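Long-range contacts in OBG-type G domain-containing protein (Pyrococcus horikoshii, PDB 2E87), which probably works as a GTP-binding protein of the Obg-type, NOG1-related family and is seen here with bound GDP, its cellular role being unknown: residues Ala173-Val178 with Glu265-Leu270; Ile251-Pro256 with Leu284-Lys289. All coordinates share one frame; numbering follows the deposited sequence.

Contact 1 of 2, residues Ala173-Val178 with Glu265-Leu270. With GDP (guanosine-5'-diphosphate), chain F.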
loop_
_atom_site.group_PDB
_atom_site.type_symbol
_atom_site.label_atom_id
_atom_site.label_comp_id
_atom_site.label_asym_id
_atom_site.label_seq_id
_atom_site.Cartn_x
_atom_site.Cartn_y
_atom_site.Cartn_z
ATOM N N ALA A 173 -6.938 17.580 11.339
ATOM C CA ALA A 173 -8.289 17.059 11.600
ATOM C C ALA A 173 -9.313 18.146 11.991
ATOM O O ALA A 173 -8.961 19.307 12.231
ATOM C CB ALA A 173 -8.222 15.998 12.699
ATOM N N GLY A 174 -10.580 17.753 12.049
ATOM C CA GLY A 174 -11.628 18.680 12.417
ATOM C C GLY A 174 -12.816 18.512 11.495
ATOM O O GLY A 174 -12.682 17.934 10.415
ATOM N N HIS A 175 -13.973 19.026 11.918
ATOM C CA HIS A 175 -15.200 18.941 11.135
ATOM C C HIS A 175 -15.064 19.574 9.758
ATOM O O HIS A 175 -14.094 20.276 9.457
ATOM C CB HIS A 175 -16.360 19.643 11.862
ATOM C CG HIS A 175 -17.076 18.777 12.844
ATOM N ND1 HIS A 175 -16.851 18.849 14.201
ATOM C CD2 HIS A 175 -18.008 17.810 12.664
ATOM C CE1 HIS A 175 -17.614 17.963 14.818
ATOM N NE2 HIS A 175 -18.326 17.318 13.908
ATOM N N PRO A 176 -16.059 19.345 8.901
ATOM C CA PRO A 176 -15.995 19.924 7.565
ATOM C C PRO A 176 -16.128 21.427 7.678
ATOM O O PRO A 176 -16.823 21.931 8.564
ATOM C CB PRO A 176 -17.198 19.294 6.862
ATOM C CG PRO A 176 -17.395 17.982 7.624
ATOM C CD PRO A 176 -17.212 18.441 9.032
ATOM N N ASN A 177 -15.443 22.135 6.790
ATOM C CA ASN A 177 -15.480 23.586 6.734
ATOM C C ASN A 177 -14.834 24.317 7.894
ATOM O O ASN A 177 -15.116 25.502 8.088
ATOM C CB ASN A 177 -16.923 24.099 6.609
ATOM C CG ASN A 177 -17.731 23.352 5.576
ATOM O OD1 ASN A 177 -17.342 23.257 4.414
ATOM N ND2 ASN A 177 -18.870 22.818 5.997
ATOM N N VAL A 178 -13.987 23.660 8.682
ATOM C CA VAL A 178 -13.367 24.397 9.780
ATOM C C VAL A 178 -12.077 25.091 9.343
ATOM O O VAL A 178 -11.515 25.874 10.091
ATOM C CB VAL A 178 -13.053 23.498 11.001
ATOM C CG1 VAL A 178 -14.324 22.904 11.557
ATOM C CG2 VAL A 178 -12.059 22.414 10.608
ATOM N N GLU A 265 -20.086 22.319 20.943
ATOM C CA GLU A 265 -20.169 21.061 21.695
ATOM C C GLU A 265 -19.922 19.839 20.797
ATOM O O GLU A 265 -19.281 18.883 21.214
ATOM C CB GLU A 265 -21.534 20.899 22.377
ATOM C CG GLU A 265 -22.051 22.126 23.133
ATOM C CD GLU A 265 -22.802 23.117 22.232
ATOM O OE1 GLU A 265 -23.844 22.734 21.602
ATOM O OE2 GLU A 265 -22.346 24.283 22.167
ATOM N N GLU A 266 -20.448 19.863 19.574
ATOM C CA GLU A 266 -20.249 18.754 18.646
ATOM C C GLU A 266 -18.777 18.669 18.201
ATOM O O GLU A 266 -18.239 17.582 18.003
ATOM C CB GLU A 266 -21.157 18.908 17.427
ATOM C CG GLU A 266 -22.649 18.707 17.704
ATOM C CD GLU A 266 -23.490 18.743 16.442
ATOM O OE1 GLU A 266 -22.910 18.681 15.333
ATOM O OE2 GLU A 266 -24.729 18.822 16.545
ATOM N N GLN A 267 -18.126 19.815 18.055
ATOM C CA GLN A 267 -16.729 19.824 17.661
ATOM C C GLN A 267 -15.930 19.235 18.807
ATOM O O GLN A 267 -14.971 18.508 18.584
ATOM C CB GLN A 267 -16.241 21.247 17.370
ATOM C CG GLN A 267 -16.814 21.871 16.117
ATOM C CD GLN A 267 -16.361 23.317 15.941
ATOM O OE1 GLN A 267 -15.165 23.609 15.950
ATOM N NE2 GLN A 267 -17.320 24.229 15.782
ATOM N N ILE A 268 -16.312 19.544 20.041
ATOM C CA ILE A 268 -15.586 18.983 21.184
ATOM C C ILE A 268 -15.773 17.457 21.241
ATOM O O ILE A 268 -14.837 16.719 21.528
ATOM C CB ILE A 268 -16.043 19.614 22.530
ATOM C CG1 ILE A 268 -15.411 20.993 22.702
ATOM C CG2 ILE A 268 -15.630 18.741 23.699
ATOM C CD1 ILE A 268 -15.991 21.772 23.886
ATOM N N HIS A 269 -16.973 16.972 20.957
ATOM C CA HIS A 269 -17.162 15.531 21.009
ATOM C C HIS A 269 -16.235 14.862 20.021
ATOM O O HIS A 269 -15.591 13.865 20.345
ATOM C CB HIS A 269 -18.608 15.155 20.706
ATOM C CG HIS A 269 -19.559 15.522 21.798
ATOM N ND1 HIS A 269 -20.926 15.554 21.616
ATOM C CD2 HIS A 269 -19.341 15.859 23.091
ATOM C CE1 HIS A 269 -21.508 15.897 22.752
ATOM N NE2 HIS A 269 -20.568 16.088 23.662
ATOM N N LEU A 270 -16.153 15.424 18.820
ATOM C CA LEU A 270 -15.306 14.856 17.787
ATOM C C LEU A 270 -13.853 14.908 18.217
ATOM O O LEU A 270 -13.122 13.932 18.058
ATOM C CB LEU A 270 -15.475 15.600 16.459
ATOM C CG LEU A 270 -14.776 14.905 15.287
ATOM C CD1 LEU A 270 -15.385 13.526 15.078
ATOM C CD2 LEU A 270 -14.917 15.745 14.030
HETATM P PB GDP F . -12.096 22.208 5.483
HETATM O O1B GDP F . -13.395 21.655 4.929
HETATM O O2B GDP F . -11.944 21.915 7.068
HETATM O O3B GDP F . -10.841 22.089 4.613
HETATM O O3A GDP F . -12.377 23.778 5.474
HETATM P PA GDP F . -11.833 24.910 4.456
HETATM O O1A GDP F . -10.347 24.997 4.483
HETATM O O2A GDP F . -12.359 24.565 2.964
HETATM O "O5'" GDP F . -12.448 26.304 4.969
HETATM C "C5'" GDP F . -13.885 26.222 4.901
HETATM C "C4'" GDP F . -14.478 27.630 4.703
HETATM O "O4'" GDP F . -14.032 28.512 5.801
HETATM C "C3'" GDP F . -14.007 28.355 3.441
HETATM O "O3'" GDP F . -14.807 29.083 2.505
HETATM C "C2'" GDP F . -12.708 29.038 3.912
HETATM O "O2'" GDP F . -12.495 30.190 3.071
HETATM C "C1'" GDP F . -13.214 29.602 5.223
HETATM N N9 GDP F . -12.131 29.931 6.161
HETATM C C8 GDP F . -10.972 29.231 6.378
HETATM N N7 GDP F . -10.247 29.828 7.287
HETATM C C5 GDP F . -10.891 30.942 7.712
HETATM C C6 GDP F . -10.602 31.979 8.669
HETATM O O6 GDP F . -9.559 31.967 9.317
HETATM N N1 GDP F . -11.527 32.984 8.840
HETATM C C2 GDP F . -12.709 32.999 8.107
HETATM N N2 GDP F . -13.609 34.011 8.297
HETATM N N3 GDP F . -12.981 32.052 7.220
HETATM C C4 GDP F . -12.114 31.018 6.994
#
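The imidazole of His175 has Leu270 over one face and backbone of the helix at its edge. Leu270 CD2 stands 3.6 Å from the centroid of the His175 ring and only 10° off the ring normal, a CH-pi contact. At the edge, in the plane of the ring, lies the carbonyl of Glu266, with His175 CE1 3.3 Å from Glu266 O. Gln267 CA lies near the same plane. Gln267 CG stands off it, on the side away from Leu270, 3.6 Å from His175 ND1. The amide of Gln267 is turned 78° from the imidazole, so the two flat groups do not stack. It is the aliphatic part of Gln267 that touches the ring. Its amide end is used elsewhere, OE1 on the backbone N of Asp255 and NE2 on the carbonyl of Phe262. The ring of Phe262 also stacks with His175.

In His175, CG lies anti to the carbonyl carbon (chi1 -86°), which sends the ring toward helix 264-277. The Leu270 branch swings away from its own N, and with the turn at chi2 it lays CD2 over the ring.

Beyond His175 the loop turns to the nucleotide. His175 to Val178 form a type II beta turn. Asn177 N donates to GDP O1B at 2.8 Å, and Val178 N reaches GDP O2B in a weak bond of 3.1 Å. These amides belong to the P-loop (Walker A motif) between strand 169-173 and helix 180-187. Gly174 has backbone angles that call for glycine, and its carbonyl accepts a bond from Lys180.

No hydrogen bond joins the two segments. The helix meets the imidazole through a CH-pi contact, carbon packing and a carbonyl oxygen near CE1, so fit more than directed bonding sets how the loop sits on it.

Contact 2 of 2, residues Ile251-Pro256 with Leu284-Lys289. With GDP (guanosine-5'-diphosphate), chain F.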
loop_
_atom_site.group_PDB
_atom_site.type_symbol
_atom_site.label_atom_id
_atom_site.label_comp_id
_atom_site.label_asym_id
_atom_site.label_seq_id
_atom_site.Cartn_x
_atom_site.Cartn_y
_atom_site.Cartn_z
ATOM N N ILE A 251 -2.851 18.025 14.120
ATOM C CA ILE A 251 -3.324 19.388 14.356
ATOM C C ILE A 251 -4.843 19.312 14.325
ATOM O O ILE A 251 -5.429 18.894 13.330
ATOM C CB ILE A 251 -2.893 20.386 13.261
ATOM C CG1 ILE A 251 -1.406 20.722 13.384
ATOM C CG2 ILE A 251 -3.689 21.673 13.411
ATOM C CD1 ILE A 251 -0.888 21.607 12.258
ATOM N N TYR A 252 -5.483 19.699 15.416
ATOM C CA TYR A 252 -6.933 19.655 15.471
ATOM C C TYR A 252 -7.474 21.073 15.454
ATOM O O TYR A 252 -7.190 21.860 16.359
ATOM C CB TYR A 252 -7.415 18.957 16.736
ATOM C CG TYR A 252 -8.852 18.551 16.617
ATOM C CD1 TYR A 252 -9.191 17.283 16.158
ATOM C CD2 TYR A 252 -9.879 19.467 16.854
ATOM C CE1 TYR A 252 -10.517 16.932 15.920
ATOM C CE2 TYR A 252 -11.205 19.125 16.625
ATOM C CZ TYR A 252 -11.516 17.851 16.155
ATOM O OH TYR A 252 -12.818 17.486 15.911
ATOM N N ILE A 253 -8.255 21.387 14.427
ATOM C CA ILE A 253 -8.824 22.714 14.297
ATOM C C ILE A 253 -10.272 22.810 14.774
ATOM O O ILE A 253 -11.125 22.025 14.355
ATOM C CB ILE A 253 -8.814 23.198 12.835
ATOM C CG1 ILE A 253 -7.403 23.118 12.243
ATOM C CG2 ILE A 253 -9.342 24.622 12.777
ATOM C CD1 ILE A 253 -7.325 23.542 10.780
ATOM N N PHE A 254 -10.522 23.779 15.654
ATOM C CA PHE A 254 -11.858 24.085 16.170
ATOM C C PHE A 254 -12.284 25.380 15.467
ATOM O O PHE A 254 -11.435 26.203 15.129
ATOM C CB PHE A 254 -11.842 24.398 17.670
ATOM C CG PHE A 254 -11.756 23.196 18.560
ATOM C CD1 PHE A 254 -10.542 22.821 19.125
ATOM C CD2 PHE A 254 -12.899 22.463 18.868
ATOM C CE1 PHE A 254 -10.469 21.737 19.989
ATOM C CE2 PHE A 254 -12.841 21.382 19.727
ATOM C CZ PHE A 254 -11.625 21.015 20.291
ATOM N N ASP A 255 -13.587 25.556 15.257
ATOM C CA ASP A 255 -14.128 26.777 14.653
ATOM C C ASP A 255 -15.129 27.352 15.656
ATOM O O ASP A 255 -16.316 27.037 15.617
ATOM C CB ASP A 255 -14.836 26.480 13.322
ATOM C CG ASP A 255 -15.599 27.695 12.781
ATOM O OD1 ASP A 255 -15.397 28.809 13.317
ATOM O OD2 ASP A 255 -16.397 27.544 11.823
ATOM N N PRO A 256 -14.659 28.206 16.567
ATOM C CA PRO A 256 -15.522 28.815 17.590
ATOM C C PRO A 256 -16.709 29.619 17.065
ATOM O O PRO A 256 -17.668 29.844 17.788
ATOM C CB PRO A 256 -14.554 29.686 18.389
ATOM C CG PRO A 256 -13.240 29.025 18.188
ATOM C CD PRO A 256 -13.268 28.654 16.732
ATOM N N LEU A 284 -1.738 19.260 18.548
ATOM C CA LEU A 284 -1.562 20.699 18.517
ATOM C C LEU A 284 -2.944 21.238 18.184
ATOM O O LEU A 284 -3.432 21.086 17.061
ATOM C CB LEU A 284 -0.574 21.105 17.426
ATOM C CG LEU A 284 -0.464 22.622 17.217
ATOM C CD1 LEU A 284 0.021 23.286 18.509
ATOM C CD2 LEU A 284 0.490 22.921 16.065
ATOM N N VAL A 285 -3.590 21.833 19.176
ATOM C CA VAL A 285 -4.918 22.389 18.988
ATOM C C VAL A 285 -4.830 23.814 18.455
ATOM O O VAL A 285 -4.093 24.654 18.975
ATOM C CB VAL A 285 -5.694 22.416 20.306
ATOM C CG1 VAL A 285 -7.071 22.986 20.068
ATOM C CG2 VAL A 285 -5.768 21.010 20.903
ATOM N N VAL A 286 -5.578 24.077 17.399
ATOM C CA VAL A 286 -5.609 25.387 16.800
ATOM C C VAL A 286 -7.054 25.877 16.851
ATOM O O VAL A 286 -7.984 25.120 16.550
ATOM C CB VAL A 286 -5.125 25.323 15.327
ATOM C CG1 VAL A 286 -5.660 26.499 14.553
ATOM C CG2 VAL A 286 -3.596 25.338 15.270
ATOM N N ILE A 287 -7.243 27.128 17.258
ATOM C CA ILE A 287 -8.575 27.739 17.312
ATOM C C ILE A 287 -8.629 28.712 16.128
ATOM O O ILE A 287 -8.072 29.813 16.184
ATOM C CB ILE A 287 -8.773 28.493 18.639
ATOM C CG1 ILE A 287 -8.583 27.522 19.798
ATOM C CG2 ILE A 287 -10.148 29.110 18.697
ATOM C CD1 ILE A 287 -8.945 28.094 21.155
ATOM N N ASN A 288 -9.293 28.288 15.055
ATOM C CA ASN A 288 -9.383 29.065 13.819
ATOM C C ASN A 288 -10.524 30.063 13.769
ATOM O O ASN A 288 -11.304 30.167 14.707
ATOM C CB ASN A 288 -9.488 28.102 12.633
ATOM C CG ASN A 288 -9.107 28.748 11.307
ATOM O OD1 ASN A 288 -8.154 29.531 11.222
ATOM N ND2 ASN A 288 -9.836 28.397 10.257
ATOM N N LYS A 289 -10.620 30.793 12.660
ATOM C CA LYS A 289 -11.660 31.810 12.488
ATOM C C LYS A 289 -11.667 32.877 13.605
ATOM O O LYS A 289 -12.727 33.376 13.969
ATOM C CB LYS A 289 -13.060 31.165 12.426
ATOM C CG LYS A 289 -13.526 30.691 11.055
ATOM C CD LYS A 289 -13.118 29.266 10.779
ATOM C CE LYS A 289 -13.699 28.783 9.453
ATOM N NZ LYS A 289 -15.174 28.578 9.505
HETATM P PB GDP F . -12.096 22.208 5.483
HETATM O O1B GDP F . -13.395 21.655 4.929
HETATM O O2B GDP F . -11.944 21.915 7.068
HETATM O O3B GDP F . -10.841 22.089 4.613
HETATM O O3A GDP F . -12.377 23.778 5.474
HETATM P PA GDP F . -11.833 24.910 4.456
HETATM O O1A GDP F . -10.347 24.997 4.483
HETATM O O2A GDP F . -12.359 24.565 2.964
HETATM O "O5'" GDP F . -12.448 26.304 4.969
HETATM C "C5'" GDP F . -13.885 26.222 4.901
HETATM C "C4'" GDP F . -14.478 27.630 4.703
HETATM O "O4'" GDP F . -14.032 28.512 5.801
HETATM C "C3'" GDP F . -14.007 28.355 3.441
HETATM O "O3'" GDP F . -14.807 29.083 2.505
HETATM C "C2'" GDP F . -12.708 29.038 3.912
HETATM O "O2'" GDP F . -12.495 30.190 3.071
HETATM C "C1'" GDP F . -13.214 29.602 5.223
HETATM N N9 GDP F . -12.131 29.931 6.161
HETATM C C8 GDP F . -10.972 29.231 6.378
HETATM N N7 GDP F . -10.247 29.828 7.287
HETATM C C5 GDP F . -10.891 30.942 7.712
HETATM C C6 GDP F . -10.602 31.979 8.669
HETATM O O6 GDP F . -9.559 31.967 9.317
HETATM N N1 GDP F . -11.527 32.984 8.840
HETATM C C2 GDP F . -12.709 32.999 8.107
HETATM N N2 GDP F . -13.609 34.011 8.297
HETATM N N3 GDP F . -12.981 32.052 7.220
HETATM C C4 GDP F . -12.114 31.018 6.994
#
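Asp255 OD2 is gripped by two donors: Lys289 NZ in a salt bridge at 2.8 Å, and the backbone N of Cys260. The ammonium comes from above the carboxylate, 67° out of its plane. Lys289 gets there by bending at chi2 (89°) and chi4 (-71°). Its CD runs beside Asp255 OD1 at 3.4 Å, while OD1 itself is bonded to Ser257 OG. Lys289 CE lies near the ribose, 3.7 Å from GDP O4'. A methionine in place of Lys289 would probably leave the buried Asp255 carboxylate without its charged mate.

Upstream, strands 249-254 and 283-287 pair in parallel. Backbone bonds alternate across them, from Tyr252 N to Leu284 O through to Asn288 N to Phe254 O. Val285 CG1 meets the Phe254 ring at its edge, 3.6 Å from CD1. Among the side chains of Ile251, Ile253, Leu284 and Val286, Ile251 CG2 packs against Val286 CG2 at 4.1 Å.

Asn288 CB rests 3.5 Å from Ile253 CG2. The Asn288 amide is held by Ala317 N and Val178 O, with ND2 3.3 Å from GDP N7. Asn288 and Lys289, in the loop just after strand 283-287, and Asp291, which bonds GDP, fit the NKxD guanine-recognition motif of P-loop GTPases.

In the fold
From the N terminus, the helical region leads to strand 169-173 and the P-loop. Contact 1 closes the longer loop, from 173-178 to helix 264-277. Strand 249-254 lies within that loop, and contact 2 starts there. It runs past the helix to 284-289, so the two contacts cross along the chain. Helix 264-277 is the crossover of the beta-alpha-beta unit whose strands pair in contact 2. The contacts also meet directly: Ala173 makes backbone bonds to strand 249-254. Together they tie three neighbouring parallel strands and one helix together beside GDP, which meets the loop after 169-173 at its phosphates and the loop after 283-287 at its base.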